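Local coordinates for P domain of VPI (Norovirus Hu/GI.7/TCH-060/USA/2003, PDB 4P3I), which probably forms the protruding part of the norovirus capsid and binds galactose- and fucose-containing glycans of the host at the contact between two subunits, at residues C106-S111 / G156-V161; V161-S166 / I210-T215. All blocks are in the same frame, centred on the assembly; numbering follows the deposited sequence.

Contact 1. Residues C106-S111 / G156-V161. With GAL (beta-D-galactopyranose), chain E.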
ATOM      1  N   CYS A 106      -7.437 -20.584  -7.600  1.00 12.57           N
ATOM      2  CA  CYS A 106      -6.156 -21.060  -7.102  1.00 12.79           C
ATOM      3  C   CYS A 106      -6.202 -21.135  -5.584  1.00 15.37           C
ATOM      4  O   CYS A 106      -7.122 -20.598  -4.957  1.00 14.81           O
ATOM      5  CB  CYS A 106      -5.023 -20.122  -7.540  1.00 11.85           C
ATOM      6  SG  CYS A 106      -5.288 -18.396  -7.073  1.00 13.50           S
ATOM      7  N   ASP A 107      -5.222 -21.821  -4.998  1.00 14.62           N
ATOM      8  CA  ASP A 107      -5.013 -21.763  -3.553  1.00 11.75           C
ATOM      9  C   ASP A 107      -4.365 -20.438  -3.156  1.00 11.98           C
ATOM     10  O   ASP A 107      -3.480 -19.923  -3.845  1.00 10.83           O
ATOM     11  CB  ASP A 107      -4.119 -22.917  -3.089  1.00 12.34           C
ATOM     12  CG  ASP A 107      -4.872 -24.220  -2.919  1.00 15.78           C
ATOM     13  OD1 ASP A 107      -5.980 -24.375  -3.486  1.00 15.63           O
ATOM     14  OD2 ASP A 107      -4.341 -25.106  -2.221  1.00 17.45           O
ATOM     15  N   TRP A 108      -4.810 -19.881  -2.036  1.00 13.60           N
ATOM     16  CA  TRP A 108      -4.180 -18.686  -1.494  1.00 10.59           C
ATOM     17  C   TRP A 108      -3.390 -19.043  -0.251  1.00  9.78           C
ATOM     18  O   TRP A 108      -3.737 -19.969   0.472  1.00 11.66           O
ATOM     19  CB  TRP A 108      -5.225 -17.657  -1.089  1.00  9.65           C
ATOM     20  CG  TRP A 108      -5.992 -17.048  -2.207  1.00 10.13           C
ATOM     21  CD1 TRP A 108      -5.727 -17.127  -3.544  1.00 10.38           C
ATOM     22  CD2 TRP A 108      -7.174 -16.259  -2.073  1.00 12.64           C
ATOM     23  NE1 TRP A 108      -6.682 -16.425  -4.255  1.00 10.07           N
ATOM     24  CE2 TRP A 108      -7.581 -15.888  -3.370  1.00 10.71           C
ATOM     25  CE3 TRP A 108      -7.937 -15.835  -0.977  1.00 11.70           C
ATOM     26  CZ2 TRP A 108      -8.715 -15.106  -3.601  1.00 11.85           C
ATOM     27  CZ3 TRP A 108      -9.056 -15.061  -1.208  1.00 10.11           C
ATOM     28  CH2 TRP A 108      -9.439 -14.704  -2.509  1.00  9.60           C
ATOM     29  N   HIS A 109      -2.330 -18.284   0.004  1.00 10.92           N
ATOM     30  CA  HIS A 109      -1.563 -18.448   1.229  1.00 11.83           C
ATOM     31  C   HIS A 109      -1.426 -17.067   1.837  1.00 10.08           C
ATOM     32  O   HIS A 109      -0.788 -16.193   1.263  1.00 11.36           O
ATOM     33  CB  HIS A 109      -0.215 -19.108   0.916  1.00  9.91           C
ATOM     34  CG  HIS A 109      -0.364 -20.389   0.163  1.00 11.22           C
ATOM     35  ND1 HIS A 109      -0.184 -20.472  -1.202  1.00 12.25           N
ATOM     36  CD2 HIS A 109      -0.614 -21.649   0.589  1.00 11.27           C
ATOM     37  CE1 HIS A 109      -0.345 -21.724  -1.588  1.00 14.02           C
ATOM     38  NE2 HIS A 109      -0.606 -22.459  -0.521  1.00 12.99           N
ATOM     39  N   VAL A 110      -2.077 -16.878   2.985  1.00  9.12           N
ATOM     40  CA  VAL A 110      -2.310 -15.557   3.552  1.00  8.82           C
ATOM     41  C   VAL A 110      -1.634 -15.501   4.912  1.00  9.13           C
ATOM     42  O   VAL A 110      -1.912 -16.321   5.782  1.00 10.43           O
ATOM     43  CB  VAL A 110      -3.839 -15.291   3.725  1.00  9.92           C
ATOM     44  CG1 VAL A 110      -4.101 -13.871   4.209  1.00 13.42           C
ATOM     45  CG2 VAL A 110      -4.569 -15.533   2.406  1.00 11.38           C
ATOM     46  N   SER A 111      -0.721 -14.552   5.080  1.00 10.10           N
ATOM     47  CA  SER A 111       0.038 -14.460   6.316  1.00 10.73           C
ATOM     48  C   SER A 111      -0.663 -13.492   7.256  1.00  9.54           C
ATOM     49  O   SER A 111      -0.756 -12.295   6.957  1.00 11.14           O
ATOM     50  CB  SER A 111       1.456 -13.978   6.016  1.00 13.14           C
ATOM     51  OG  SER A 111       2.278 -14.042   7.169  1.00 14.06           O
ATOM     52  N   GLY A 156      -4.376 -10.048   7.924  1.00 11.47           N
ATOM     53  CA  GLY A 156      -3.205 -10.352   7.127  1.00 12.21           C
ATOM     54  C   GLY A 156      -3.308 -10.071   5.648  1.00  9.32           C
ATOM     55  O   GLY A 156      -4.268  -9.463   5.178  1.00  9.08           O
ATOM     56  N   THR A 157      -2.301 -10.540   4.921  1.00  8.97           N
ATOM     57  CA  THR A 157      -2.092 -10.135   3.541  1.00 11.08           C
ATOM     58  C   THR A 157      -1.796 -11.362   2.698  1.00  9.54           C
ATOM     59  O   THR A 157      -1.078 -12.261   3.131  1.00 12.28           O
ATOM     60  CB  THR A 157      -0.889  -9.159   3.444  1.00 12.40           C
ATOM     61  OG1 THR A 157      -1.152  -7.988   4.227  1.00 13.83           O
ATOM     62  CG2 THR A 157      -0.628  -8.742   2.002  1.00  9.78           C
ATOM     63  N   LEU A 158      -2.354 -11.399   1.493  1.00  8.33           N
ATOM     64  CA  LEU A 158      -2.006 -12.445   0.542  1.00 10.63           C
ATOM     65  C   LEU A 158      -0.493 -12.475   0.295  1.00 10.73           C
ATOM     66  O   LEU A 158       0.101 -11.480  -0.123  1.00 12.09           O
ATOM     67  CB  LEU A 158      -2.750 -12.223  -0.772  1.00  9.01           C
ATOM     68  CG  LEU A 158      -2.572 -13.312  -1.832  1.00 11.80           C
ATOM     69  CD1 LEU A 158      -3.218 -14.628  -1.399  1.00 12.28           C
ATOM     70  CD2 LEU A 158      -3.133 -12.823  -3.161  1.00 12.26           C
ATOM     71  N   ALA A 159       0.120 -13.625   0.574  1.00  8.65           N
ATOM     72  CA  ALA A 159       1.567 -13.764   0.491  1.00  9.34           C
ATOM     73  C   ALA A 159       1.992 -14.407  -0.817  1.00 10.51           C
ATOM     74  O   ALA A 159       2.946 -13.958  -1.452  1.00 10.21           O
ATOM     75  CB  ALA A 159       2.094 -14.582   1.682  1.00  8.87           C
ATOM     76  N   TRP A 160       1.285 -15.463  -1.214  1.00 10.55           N
ATOM     77  CA  TRP A 160       1.544 -16.136  -2.496  1.00  9.77           C
ATOM     78  C   TRP A 160       0.364 -17.002  -2.903  1.00  9.81           C
ATOM     79  O   TRP A 160      -0.553 -17.217  -2.113  1.00 10.17           O
ATOM     80  CB  TRP A 160       2.839 -16.970  -2.454  1.00 10.38           C
ATOM     81  CG  TRP A 160       2.942 -18.048  -1.373  1.00 11.99           C
ATOM     82  CD1 TRP A 160       3.156 -17.852  -0.039  1.00 12.75           C
ATOM     83  CD2 TRP A 160       2.911 -19.474  -1.566  1.00 11.07           C
ATOM     84  NE1 TRP A 160       3.236 -19.065   0.617  1.00 12.71           N
ATOM     85  CE2 TRP A 160       3.095 -20.074  -0.301  1.00 11.80           C
ATOM     86  CE3 TRP A 160       2.741 -20.299  -2.686  1.00 14.09           C
ATOM     87  CZ2 TRP A 160       3.104 -21.461  -0.122  1.00 12.79           C
ATOM     88  CZ3 TRP A 160       2.758 -21.678  -2.506  1.00 12.12           C
ATOM     89  CH2 TRP A 160       2.935 -22.245  -1.234  1.00 12.35           C
ATOM     90  N   VAL A 161       0.380 -17.481  -4.143  1.00  9.74           N
ATOM     91  CA  VAL A 161      -0.714 -18.311  -4.636  1.00 10.05           C
ATOM     92  C   VAL A 161      -0.141 -19.517  -5.360  1.00 10.90           C
ATOM     93  O   VAL A 161       0.994 -19.485  -5.845  1.00 11.31           O
ATOM     94  CB  VAL A 161      -1.696 -17.533  -5.575  1.00  9.87           C
ATOM     95  CG1 VAL A 161      -2.342 -16.355  -4.836  1.00 13.80           C
ATOM     96  CG2 VAL A 161      -0.996 -17.051  -6.833  1.00 11.77           C
TER
HETATM   97  C1  GAL E   2       0.617 -27.898  -2.294  0.81 24.76           C
HETATM   98  C2  GAL E   2       0.191 -26.494  -1.896  0.81 21.92           C
HETATM   99  C3  GAL E   2      -1.289 -26.310  -2.186  0.81 16.44           C
HETATM  100  C4  GAL E   2      -1.567 -26.653  -3.640  0.81 17.71           C
HETATM  101  C5  GAL E   2      -1.045 -28.049  -3.941  0.81 20.69           C
HETATM  102  C6  GAL E   2      -1.317 -28.392  -5.406  0.81 24.99           C
HETATM  103  O2  GAL E   2       0.433 -26.299  -0.495  0.81 21.98           O
HETATM  104  O3  GAL E   2      -1.661 -24.947  -1.936  0.81 17.75           O
HETATM  105  O4  GAL E   2      -0.912 -25.703  -4.491  0.81 15.42           O
HETATM  106  O5  GAL E   2       0.368 -28.095  -3.693  0.81 20.98           O
HETATM  107  O6  GAL E   2      -0.721 -29.652  -5.721  0.81 29.49           O
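His109 lies flat on Trp160. CB starts over the five-membered indole ring, 3.6 Å from its centroid and 16° off the normal, a CH-pi contact. With CG beside the backbone N and opposite the carbonyl carbon (chi1 -54°), the imidazole then runs over the six-membered ring: the centroids are 3.5 Å apart and the planes 18° from parallel, a face-to-face stack. CG lies over Trp160 CE2, and CD2 over Trp160 CZ2, with 3.8 Å between CD2 and CZ2. ND1 sits above the middle of the indole and also makes a weak bond to Trp160 O, whereas CE1 comes within 3.2 Å of Trp160 CZ3. At the tip, NE2 donates to O3 of the galactose, 3.1 Å away. The same hydroxyl donates to Asp107 OD2 at 2.7 Å, so it is gripped from two residues of one strand; a Lys130 salt bridge probably steadies the carboxylate.

The backbones pair antiparallel around a classic beta bulge. Ala159 N bonds to His109 O at 2.8 Å and Trp160 N adds a weak bond to the same oxygen. On the face opposite His109, Leu158 CD1 packs 3.6 Å from Trp108 CB. Strand 107-114 is flanked by 124-129 and 153-162 by 65-72, which puts the pair inside the antiparallel sheet, while Pro123 of the second subunit packs on Trp160.

Contact 2. Residues V161-S166 / I210-T215. With GAL (beta-D-galactopyranose), chain E; FUC (alpha-L-fucopyranose), chain B.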
ATOM      1  N   VAL A 161       0.380 -17.481  -4.143  1.00  9.74           N
ATOM      2  CA  VAL A 161      -0.714 -18.311  -4.636  1.00 10.05           C
ATOM      3  C   VAL A 161      -0.141 -19.517  -5.360  1.00 10.90           C
ATOM      4  O   VAL A 161       0.994 -19.485  -5.845  1.00 11.31           O
ATOM      5  CB  VAL A 161      -1.696 -17.533  -5.575  1.00  9.87           C
ATOM      6  CG1 VAL A 161      -2.342 -16.355  -4.836  1.00 13.80           C
ATOM      7  CG2 VAL A 161      -0.996 -17.051  -6.833  1.00 11.77           C
ATOM      8  N   SER A 162      -0.925 -20.587  -5.410  1.00 11.40           N
ATOM      9  CA  SER A 162      -0.480 -21.833  -6.017  1.00 12.40           C
ATOM     10  C   SER A 162      -1.683 -22.556  -6.617  1.00 13.58           C
ATOM     11  O   SER A 162      -2.821 -22.179  -6.347  1.00 12.58           O
ATOM     12  CB  SER A 162       0.235 -22.707  -4.976  1.00 13.51           C
ATOM     13  OG  SER A 162      -0.636 -23.086  -3.928  1.00 12.82           O
ATOM     14  N   PRO A 163      -1.435 -23.584  -7.455  1.00 14.05           N
ATOM     15  CA  PRO A 163      -2.563 -24.230  -8.136  1.00 14.77           C
ATOM     16  C   PRO A 163      -3.535 -24.944  -7.201  1.00 16.33           C
ATOM     17  O   PRO A 163      -3.139 -25.445  -6.148  1.00 17.59           O
ATOM     18  CB  PRO A 163      -1.882 -25.261  -9.044  1.00 19.55           C
ATOM     19  CG  PRO A 163      -0.516 -24.743  -9.247  1.00 20.11           C
ATOM     20  CD  PRO A 163      -0.139 -24.072  -7.964  1.00 14.80           C
ATOM     21  N   SER A 164      -4.801 -24.994  -7.602  1.00 15.44           N
ATOM     22  CA  SER A 164      -5.829 -25.702  -6.840  1.00 19.10           C
ATOM     23  C   SER A 164      -5.563 -27.200  -6.746  1.00 21.80           C
ATOM     24  O   SER A 164      -5.885 -27.834  -5.739  1.00 21.21           O
ATOM     25  CB  SER A 164      -7.197 -25.468  -7.478  1.00 17.65           C
ATOM     26  OG  SER A 164      -7.551 -24.101  -7.389  1.00 16.85           O
ATOM     27  N   THR A 165      -4.999 -27.774  -7.802  1.00 22.99           N
ATOM     28  CA  THR A 165      -4.684 -29.198  -7.824  1.00 26.27           C
ATOM     29  C   THR A 165      -3.260 -29.380  -8.325  1.00 29.85           C
ATOM     30  O   THR A 165      -2.700 -28.467  -8.933  1.00 29.68           O
ATOM     31  CB  THR A 165      -5.647 -29.980  -8.733  1.00 29.82           C
ATOM     32  OG1 THR A 165      -5.639 -29.409 -10.048  1.00 31.70           O
ATOM     33  CG2 THR A 165      -7.062 -29.934  -8.175  1.00 27.89           C
ATOM     34  N   SER A 166      -2.730 -30.577  -8.103  1.00 36.52           N
ATOM     35  CA  SER A 166      -1.390 -30.944  -8.530  1.00 39.24           C
ATOM     36  C   SER A 166      -1.114 -30.626  -9.995  1.00 41.08           C
ATOM     37  O   SER A 166      -0.120 -29.969 -10.303  1.00 44.93           O
ATOM     38  CB  SER A 166      -1.134 -32.430  -8.263  1.00 41.05           C
ATOM     39  OG  SER A 166      -1.982 -33.243  -9.055  1.00 45.89           O
ATOM     40  N   ILE A 210       3.671 -16.100  -7.833  1.00 13.69           N
ATOM     41  CA  ILE A 210       2.698 -17.046  -8.348  1.00 17.81           C
ATOM     42  C   ILE A 210       3.424 -18.342  -8.613  1.00 20.43           C
ATOM     43  O   ILE A 210       4.328 -18.401  -9.450  1.00 20.02           O
ATOM     44  CB  ILE A 210       2.088 -16.552  -9.659  1.00 16.81           C
ATOM     45  CG1 ILE A 210       1.453 -15.178  -9.459  1.00 19.65           C
ATOM     46  CG2 ILE A 210       1.082 -17.570 -10.192  1.00 19.50           C
ATOM     47  CD1 ILE A 210       0.875 -14.579 -10.718  1.00 21.31           C
ATOM     48  N   VAL A 211       3.053 -19.380  -7.886  1.00 14.16           N
ATOM     49  CA  VAL A 211       3.646 -20.676  -8.114  1.00 14.35           C
ATOM     50  C   VAL A 211       2.850 -21.375  -9.208  1.00 16.63           C
ATOM     51  O   VAL A 211       1.624 -21.486  -9.119  1.00 16.19           O
ATOM     52  CB  VAL A 211       3.648 -21.518  -6.832  1.00 17.35           C
ATOM     53  CG1 VAL A 211       4.109 -22.920  -7.137  1.00 17.51           C
ATOM     54  CG2 VAL A 211       4.535 -20.856  -5.766  1.00 17.53           C
ATOM     55  N   SER A 212       3.558 -21.812 -10.246  1.00 15.08           N
ATOM     56  CA  SER A 212       2.956 -22.474 -11.397  1.00 17.25           C
ATOM     57  C   SER A 212       2.014 -21.557 -12.170  1.00 17.90           C
ATOM     58  O   SER A 212       0.960 -21.982 -12.634  1.00 19.05           O
ATOM     59  CB  SER A 212       2.231 -23.764 -10.994  1.00 20.81           C
ATOM     60  OG  SER A 212       3.106 -24.689 -10.380  1.00 25.38           O
ATOM     61  N   GLY A 213       2.396 -20.292 -12.295  1.00 18.22           N
ATOM     62  CA  GLY A 213       1.761 -19.411 -13.260  1.00 19.52           C
ATOM     63  C   GLY A 213       2.625 -19.405 -14.507  1.00 20.54           C
ATOM     64  O   GLY A 213       3.780 -19.824 -14.449  1.00 19.33           O
ATOM     65  N   ASN A 214       2.087 -18.949 -15.636  1.00 15.73           N
ATOM     66  CA  ASN A 214       2.908 -18.861 -16.845  1.00 18.31           C
ATOM     67  C   ASN A 214       4.028 -17.837 -16.657  1.00 17.24           C
ATOM     68  O   ASN A 214       5.114 -17.976 -17.212  1.00 17.34           O
ATOM     69  CB  ASN A 214       2.063 -18.539 -18.083  1.00 16.18           C
ATOM     70  CG  ASN A 214       1.151 -19.694 -18.486  1.00 20.58           C
ATOM     71  OD1 ASN A 214       1.347 -20.837 -18.066  1.00 20.20           O
ATOM     72  ND2 ASN A 214       0.157 -19.397 -19.316  1.00 20.90           N
ATOM     73  N   THR A 215       3.748 -16.805 -15.866  1.00 15.52           N
ATOM     74  CA  THR A 215       4.774 -15.882 -15.405  1.00 17.06           C
ATOM     75  C   THR A 215       4.398 -15.519 -13.980  1.00 17.77           C
ATOM     76  O   THR A 215       3.267 -15.749 -13.561  1.00 18.71           O
ATOM     77  CB  THR A 215       4.835 -14.575 -16.239  1.00 21.69           C
ATOM     78  OG1 THR A 215       3.606 -13.856 -16.101  1.00 21.46           O
ATOM     79  CG2 THR A 215       5.094 -14.861 -17.714  1.00 24.52           C
TER
HETATM   80  C1  GAL E   2       0.617 -27.898  -2.294  0.81 24.76           C
HETATM   81  C2  GAL E   2       0.191 -26.494  -1.896  0.81 21.92           C
HETATM   82  C3  GAL E   2      -1.289 -26.310  -2.186  0.81 16.44           C
HETATM   83  C4  GAL E   2      -1.567 -26.653  -3.640  0.81 17.71           C
HETATM   84  C5  GAL E   2      -1.045 -28.049  -3.941  0.81 20.69           C
HETATM   85  C6  GAL E   2      -1.317 -28.392  -5.406  0.81 24.99           C
HETATM   86  O2  GAL E   2       0.433 -26.299  -0.495  0.81 21.98           O
HETATM   87  O3  GAL E   2      -1.661 -24.947  -1.936  0.81 17.75           O
HETATM   88  O4  GAL E   2      -0.912 -25.703  -4.491  0.81 15.42           O
HETATM   89  O5  GAL E   2       0.368 -28.095  -3.693  0.81 20.98           O
HETATM   90  O6  GAL E   2      -0.721 -29.652  -5.721  0.81 29.49           O
HETATM   91  C1  FUC B   3       4.659 -28.706  -4.721  0.81 43.52           C
HETATM   92  C2  FUC B   3       4.598 -28.672  -6.239  0.81 48.40           C
HETATM   93  C3  FUC B   3       3.410 -27.830  -6.678  0.81 50.24           C
HETATM   94  C4  FUC B   3       3.493 -26.458  -6.029  0.81 46.82           C
HETATM   95  C5  FUC B   3       3.618 -26.616  -4.522  0.81 44.15           C
HETATM   96  C6  FUC B   3       3.709 -25.236  -3.868  0.81 38.99           C
HETATM   97  O2  FUC B   3       4.451 -30.007  -6.744  0.81 51.01           O
HETATM   98  O3  FUC B   3       3.428 -27.685  -8.105  0.81 52.91           O
HETATM   99  O4  FUC B   3       4.639 -25.757  -6.533  0.81 45.90           O
HETATM  100  O5  FUC B   3       4.799 -27.371  -4.216  0.81 44.12           O
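Pro163 and Ser212 meet tightly, Pro163 CG standing 3.4 Å from Ser212 CB, closer than usual for two carbons. The proline ring also lays CD against the main chain, 3.3 Å from Val211 O. Two residues before the proline and one before the serine, Val211 N donates to Val161 O over 2.9 Å with an N-H...O angle of 167°, a nearly straight bond which, with the backbone bond between Val161 and Pro209, bridges Val161 and Ile210. Beside it the valine and isoleucine side chains run alongside each other, pointing the same way, with their CG2 methyls 4.0 Å apart.

Sugar contacts form on the residues that follow the bridge. Pro163 O accepts a hydrogen bond of 2.8 Å from galactose O4. Ser162 OG donates to the same O4, although the position of the serine oxygen is less certain. O4 would thus accept from Ser162 and donate to the carbonyl of the following residue, Pro163. This end of strand 153-162 belongs to the six-stranded antiparallel sheet that probably represents the P2 subdomain, and the 210-215 loop follows strand 200-207 of the larger sheet, probably P1. The bridge thus probably joins P2 to P1, just ahead of Ser162 and Pro163, which meet the galactose.

Val211 faces the fucose: with CG1 set opposite the backbone N (chi1 173°), this methyl is the atom of the loop nearest the sugar. Further out, Gly121 of the second subunit both packs on Val211 and gives its N-H to the fucose. Behind the bridge, Val170 packs on Val161 and Ile210, and its backbone is hydrogen-bonded to that of Ser212.

Followed from the N terminus, the chain enters strand 107-114, leaves it, passes through strands 124-129 and 141-144 and returns as strand 153-162, where contact 1 closes an excursion of 44 residues. Contact 2 begins at Val161, the residue common to both, and closes a second excursion of 43 residues when 210-215 arrives after strand 200-207. The loops are in series, neither enclosing nor crossing the other. Their centres lie 12 Å apart, and Asp107 N is 2.8 Å from Ser162 O, a probable hydrogen bond joining them. Contact 1 knits the six-stranded sheet internally; contact 2 ties the C-terminal end of inner strand 153-162 to a loop of what is probably the P1 subdomain. Galactose touches both.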